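Side-chain contacts in type I site-specific restriction-modification system, R (Restriction) subunit (Vibrio vulnificus, PDB 3H1T), which probably binds and hydrolyses ATP and acts on DNA as the restriction and translocation subunit of a type I restriction enzyme: residues D28-R31 and V32-P36; K37-S41 and G42-N46; Q102-Q105 and Q106-D109. One frame throughout, in Å; residues are numbered along the deposited sequence.

All three contacts are local, within helices or at their ends, around the six-stranded mixed sheet near the N-terminus, which probably corresponds to the nuclease domain of HsdR subunits. Contacts 1 and 2 follow one another on helix 26-40, with centres 13 Å apart: the first holds a widened, kinked turn and the second closes the helix before strand 49-55. Contact 3 comes later, at the start of helix 104-114; its centre is 19 Å from that of contact 1 and 22 Å from that of contact 2. Helix 26-40 packs on strand 75-81 and helix 104-114 on strands 86-93 and 127-131, so all three contacts shape helices lying on this one sheet.

Contact 1: residues D28-R31 and V32-P36; sequences DTCR and VYVTP
V32 N bonds to D28 O (2.9 Å) as in an ordinary alpha-helical turn, but the helix then widens to a pi-type turn at 32-34. T29 O takes two donors, Y33 N above its carbonyl plane at 2.8 Å and V34 N in that plane, and C30 O receives T35 N, five residues on, at 2.7 Å. P36 brings no N-H, so the helix kinks there; its CD lies 3.2 Å from R31 O, where a backbone donor would otherwise come.

C30 O has a second grip from the T35 hydroxyl, which donates from 3.0 Å and stands well above the carbonyl plane. A chi1 of -56° sets T35 OG1 beside its own backbone N and turns it back toward that carbonyl, while Y78 OH, outside these segments, is hydrogen-bonded to T35 OG1. This is the middle of helix 26-40, which lies against strand 75-81 of the six-stranded mixed sheet. C30 and V34, one turn apart along the helix, both pack on Y78, and their CB atoms are 4.3 Å from each other. T29 and Y33 form a neighbouring strip resting on L24 and E96, with T29 O at the edge of the Y33 ring.

On the exposed flank the R31 chain bends at chi3 (56°) and swings its guanidinium back along the helix. D28 OD1 meets R31 NH2 at the guanidinium edge, 3.4 Å away, in a salt bridge whose hydrogen bond is weak, though almost straight. V32 CG2 sits over one face of the same group, 3.8 Å from R31 NH1.

Contact 2: residues K37-S41 and G42-N46; sequences KLKES and GWENN
G42, W43 and K39 carry this contact, a Schellman motif that ends helix 26-40. G42, in the left-handed helical region (phi 81°), turns the chain and sends its N to K39 O, a bond of 2.8 Å that comes from above the carbonyl plane. The longer bond of the motif, W43 N to L38 O, is weak at 3.3 Å but fairly straight.

That L38 carbonyl also lies at the edge of the W43 indole, in its plane, with L38 O 3.3 Å from W43 CD1. L38 CD2 approaches the same CD1 atom at 4.2 Å, and S41 CB comes up to it obliquely. On the exposed side, the extended chain of K39 runs across the equally extended E44. E44 OE1 touches the methylenes, 3.5 Å from K39 CG, whereas the opposite charges, K39 NZ and E44 OE2, stay 4.2 Å apart, beyond a salt bridge.

Outside partners hold the residues on either side of G42: S41 OG bonds to F143 O and W43 NE1 to P144 O. The W43 side chain touches L80 of strand 75-81, I50 of strand 49-55, and P146 and L149 of helix 146-157.

Contact 3: residues Q102-Q105 and Q106-D109; sequences QGMQ and QAKD
The first turn of helix 104-114, the helix of the beta-alpha-beta unit that links parallel strands 86-93 and 118-122, is set by G103 at the N-cap and its bond to A107. G103 O accepts A107 N at 2.9 Å, and the next two bonds, K108 N to M104 O and D109 N to Q105 O, continue the alpha-helical pattern. At the helix start a water links the residue before the N-cap to the first turn: it donates to Q102 O at 2.7 Å and accepts a weak bond from Q106 N.

M104, modelled as selenomethionine, starts out away from the following turn but curls back. Bends at chi2 (70°) and chi3 (-83°) bring its terminal methyl over A107, with M104 CE 3.8 Å from A107 CB. The same methyl stands 4.1 Å from K108 CG, the M104 and K108 side chains crossing at a slant. K108 CG is itself close to a carbonyl, 3.3 Å from M104 O, since chi1 of -77° lays this methylene beside the backbone N.

Beyond the helix, the charged end of K108 makes a cation-pi contact with F130, and M104 packs on L128 and F130, so this side of the helix lies against strand 127-131. Q106 and A107 touch E92, joining the first turn to strand 86-93.

Contact 1: residues D28-R31 and V32-P36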
# COMPACT_ATOMS: atom_id res chain seq x y z
N ASP A 28 -11.55 -9.66 34.37
CA ASP A 28 -11.69 -9.21 35.74
C ASP A 28 -10.41 -8.56 36.26
O ASP A 28 -10.46 -7.54 36.95
CB ASP A 28 -12.12 -10.37 36.65
CG ASP A 28 -13.61 -10.73 36.50
OD1 ASP A 28 -14.39 -9.89 35.97
OD2 ASP A 28 -14.00 -11.84 36.92
N THR A 29 -9.25 -9.11 35.90
CA THR A 29 -8.01 -8.51 36.39
C THR A 29 -7.67 -7.19 35.70
O THR A 29 -6.92 -6.38 36.24
CB THR A 29 -6.78 -9.45 36.28
OG1 THR A 29 -6.07 -9.17 35.07
CG2 THR A 29 -7.20 -10.89 36.31
N CYS A 30 -8.20 -6.98 34.51
CA CYS A 30 -7.94 -5.72 33.82
C CYS A 30 -8.78 -4.65 34.51
O CYS A 30 -8.36 -3.51 34.67
CB CYS A 30 -8.35 -5.79 32.34
SG CYS A 30 -7.34 -6.88 31.31
N ARG A 31 -9.99 -5.04 34.93
CA ARG A 31 -10.89 -4.10 35.59
C ARG A 31 -10.38 -3.78 36.99
O ARG A 31 -10.31 -2.61 37.39
CB ARG A 31 -12.31 -4.70 35.65
CG ARG A 31 -13.32 -3.87 36.41
CD ARG A 31 -14.70 -4.50 36.30
NE ARG A 31 -14.69 -5.89 36.76
CZ ARG A 31 -14.69 -6.25 38.04
NH1 ARG A 31 -14.73 -5.32 38.99
NH2 ARG A 31 -14.63 -7.54 38.37
N VAL A 32 -9.96 -4.81 37.72
CA VAL A 32 -9.48 -4.63 39.08
C VAL A 32 -8.03 -4.14 39.20
O VAL A 32 -7.74 -3.32 40.08
CB VAL A 32 -9.70 -5.92 39.90
CG1 VAL A 32 -9.01 -5.84 41.24
CG2 VAL A 32 -11.21 -6.13 40.11
N TYR A 33 -7.12 -4.61 38.34
CA TYR A 33 -5.73 -4.15 38.45
C TYR A 33 -5.17 -3.31 37.31
O TYR A 33 -4.72 -2.18 37.53
CB TYR A 33 -4.76 -5.32 38.62
CG TYR A 33 -4.99 -6.16 39.84
CD1 TYR A 33 -5.99 -7.12 39.86
CD2 TYR A 33 -4.18 -6.02 40.97
CE1 TYR A 33 -6.18 -7.94 40.96
CE2 TYR A 33 -4.35 -6.84 42.08
CZ TYR A 33 -5.36 -7.80 42.07
OH TYR A 33 -5.54 -8.63 43.15
N VAL A 34 -5.19 -3.86 36.10
CA VAL A 34 -4.60 -3.19 34.96
C VAL A 34 -5.10 -1.79 34.65
O VAL A 34 -4.31 -0.84 34.63
CB VAL A 34 -4.71 -4.07 33.71
CG1 VAL A 34 -3.87 -3.47 32.60
CG2 VAL A 34 -4.23 -5.49 34.05
N THR A 35 -6.40 -1.64 34.38
CA THR A 35 -6.93 -0.31 34.08
C THR A 35 -6.68 0.70 35.22
O THR A 35 -6.30 1.84 34.98
CB THR A 35 -8.45 -0.35 33.77
OG1 THR A 35 -8.68 -1.28 32.70
CG2 THR A 35 -8.95 1.03 33.33
N PRO A 36 -6.92 0.29 36.47
CA PRO A 36 -6.66 1.27 37.52
C PRO A 36 -5.19 1.72 37.54
O PRO A 36 -4.90 2.91 37.66
CB PRO A 36 -7.08 0.52 38.78
CG PRO A 36 -8.25 -0.26 38.28
CD PRO A 36 -7.72 -0.83 36.99

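Contact 2: residues K37-S41 and G42-N46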
# COMPACT_ATOMS: atom_id res chain seq x y z
N LYS A 37 -4.27 0.78 37.39
CA LYS A 37 -2.85 1.13 37.40
C LYS A 37 -2.48 2.00 36.22
O LYS A 37 -1.59 2.86 36.33
CB LYS A 37 -1.97 -0.14 37.44
CG LYS A 37 -1.96 -0.81 38.81
CD LYS A 37 -1.10 -2.07 38.83
CE LYS A 37 -1.01 -2.68 40.22
NZ LYS A 37 -0.08 -3.84 40.27
N LEU A 38 -3.15 1.81 35.08
CA LEU A 38 -2.84 2.65 33.92
C LEU A 38 -3.31 4.10 34.20
O LEU A 38 -2.60 5.07 33.88
CB LEU A 38 -3.52 2.11 32.65
CG LEU A 38 -2.81 0.89 32.01
CD1 LEU A 38 -3.72 0.24 30.96
CD2 LEU A 38 -1.49 1.32 31.37
N LYS A 39 -4.49 4.24 34.81
CA LYS A 39 -5.02 5.55 35.14
C LYS A 39 -4.17 6.21 36.22
O LYS A 39 -3.88 7.41 36.17
CB LYS A 39 -6.47 5.42 35.60
CG LYS A 39 -7.46 5.27 34.46
CD LYS A 39 -8.85 4.91 34.95
CE LYS A 39 -9.80 4.66 33.78
NZ LYS A 39 -11.10 4.13 34.27
N GLU A 40 -3.77 5.44 37.21
CA GLU A 40 -2.92 5.96 38.27
C GLU A 40 -1.64 6.55 37.67
O GLU A 40 -1.05 7.47 38.24
CB GLU A 40 -2.58 4.83 39.24
CG GLU A 40 -3.69 4.47 40.21
CD GLU A 40 -3.45 3.13 40.89
OE1 GLU A 40 -2.27 2.79 41.11
OE2 GLU A 40 -4.44 2.42 41.19
N SER A 41 -1.21 6.04 36.52
CA SER A 41 0.01 6.54 35.89
C SER A 41 -0.24 7.67 34.89
O SER A 41 0.67 8.07 34.16
CB SER A 41 0.79 5.40 35.22
OG SER A 41 1.25 4.47 36.18
N GLY A 42 -1.47 8.18 34.86
CA GLY A 42 -1.79 9.31 34.00
C GLY A 42 -2.10 9.11 32.54
O GLY A 42 -2.05 10.10 31.80
N TRP A 43 -2.45 7.90 32.13
CA TRP A 43 -2.74 7.63 30.72
C TRP A 43 -4.12 8.04 30.26
O TRP A 43 -4.46 7.89 29.08
CB TRP A 43 -2.49 6.15 30.40
CG TRP A 43 -1.05 5.81 30.42
CD1 TRP A 43 -0.34 5.33 31.48
CD2 TRP A 43 -0.11 6.08 29.39
NE1 TRP A 43 1.00 5.27 31.16
CE2 TRP A 43 1.17 5.72 29.88
CE3 TRP A 43 -0.22 6.56 28.08
CZ2 TRP A 43 2.33 5.87 29.12
CZ3 TRP A 43 0.94 6.71 27.33
CH2 TRP A 43 2.19 6.35 27.85
N GLU A 44 -4.90 8.59 31.19
CA GLU A 44 -6.26 9.02 30.87
C GLU A 44 -6.43 10.54 31.02
O GLU A 44 -7.53 11.07 30.89
CB GLU A 44 -7.24 8.31 31.79
CG GLU A 44 -8.69 8.32 31.34
CD GLU A 44 -9.62 8.10 32.51
OE1 GLU A 44 -9.14 8.20 33.66
OE2 GLU A 44 -10.82 7.84 32.31
N ASN A 45 -5.32 11.22 31.31
CA ASN A 45 -5.29 12.67 31.47
C ASN A 45 -4.91 13.29 30.14
O ASN A 45 -3.79 13.10 29.65
CB ASN A 45 -4.24 13.05 32.51
CG ASN A 45 -4.57 12.53 33.90
OD1 ASN A 45 -3.68 12.39 34.74
ND2 ASN A 45 -5.85 12.26 34.15
N ASN A 46 -5.83 14.06 29.56
CA ASN A 46 -5.64 14.70 28.25
C ASN A 46 -4.28 15.41 28.12
O ASN A 46 -3.85 16.10 29.03
CB ASN A 46 -6.80 15.65 27.99
CG ASN A 46 -8.16 14.94 28.03
OD1 ASN A 46 -9.15 15.46 28.53
ND2 ASN A 46 -8.18 13.72 27.47

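Contact 3: residues Q102-Q105 and Q106-D109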
# COMPACT_ATOMS: atom_id res chain seq x y z
N GLN A 102 4.74 -14.46 30.20
CA GLN A 102 3.98 -15.17 29.19
C GLN A 102 3.62 -14.27 28.01
O GLN A 102 3.96 -14.59 26.87
CB GLN A 102 2.70 -15.75 29.82
CG GLN A 102 1.99 -16.81 28.97
CD GLN A 102 0.68 -17.26 29.61
OE1 GLN A 102 0.66 -17.97 30.62
NE2 GLN A 102 -0.43 -16.81 29.04
N GLY A 103 2.96 -13.15 28.28
CA GLY A 103 2.57 -12.24 27.21
C GLY A 103 3.66 -11.34 26.64
O GLY A 103 3.35 -10.49 25.81
N MSE A 104 4.91 -11.54 27.04
CA MSE A 104 5.98 -10.68 26.55
C MSE A 104 6.22 -10.71 25.05
O MSE A 104 6.23 -9.67 24.41
CB MSE A 104 7.30 -10.97 27.28
CG MSE A 104 8.35 -9.88 27.06
SE MSE A 104 7.93 -8.19 27.95
CE MSE A 104 6.73 -7.39 26.67
N GLN A 105 6.42 -11.90 24.49
CA GLN A 105 6.67 -11.98 23.05
C GLN A 105 5.44 -11.53 22.27
O GLN A 105 5.57 -10.93 21.22
CB GLN A 105 7.19 -13.38 22.65
CG GLN A 105 8.75 -13.48 22.80
CD GLN A 105 9.37 -14.87 22.53
OE1 GLN A 105 10.59 -15.04 22.66
NE2 GLN A 105 8.55 -15.84 22.14
N GLN A 106 4.24 -11.79 22.80
CA GLN A 106 3.03 -11.35 22.11
C GLN A 106 2.93 -9.82 22.10
O GLN A 106 2.49 -9.22 21.13
CB GLN A 106 1.78 -11.94 22.77
CG GLN A 106 0.46 -11.47 22.13
CD GLN A 106 0.35 -11.81 20.65
OE1 GLN A 106 0.24 -12.98 20.28
NE2 GLN A 106 0.39 -10.79 19.80
N ALA A 107 3.31 -9.21 23.21
CA ALA A 107 3.27 -7.76 23.33
C ALA A 107 4.34 -7.13 22.45
O ALA A 107 4.12 -6.09 21.84
CB ALA A 107 3.47 -7.33 24.78
N LYS A 108 5.51 -7.77 22.39
CA LYS A 108 6.60 -7.28 21.56
C LYS A 108 6.20 -7.34 20.09
O LYS A 108 6.54 -6.47 19.29
CB LYS A 108 7.87 -8.13 21.79
CG LYS A 108 8.61 -7.81 23.08
CD LYS A 108 9.82 -8.70 23.31
CE LYS A 108 10.74 -8.79 22.10
NZ LYS A 108 12.15 -9.08 22.48
N ASP A 109 5.45 -8.39 19.73
CA ASP A 109 5.00 -8.57 18.36
C ASP A 109 4.04 -7.47 17.92
O ASP A 109 4.05 -7.07 16.76
CB ASP A 109 4.33 -9.94 18.20
CG ASP A 109 4.47 -10.50 16.79
OD1 ASP A 109 5.58 -10.89 16.40
OD2 ASP A 109 3.45 -10.54 16.07
O HOH W 1 4.43 -14.44 24.26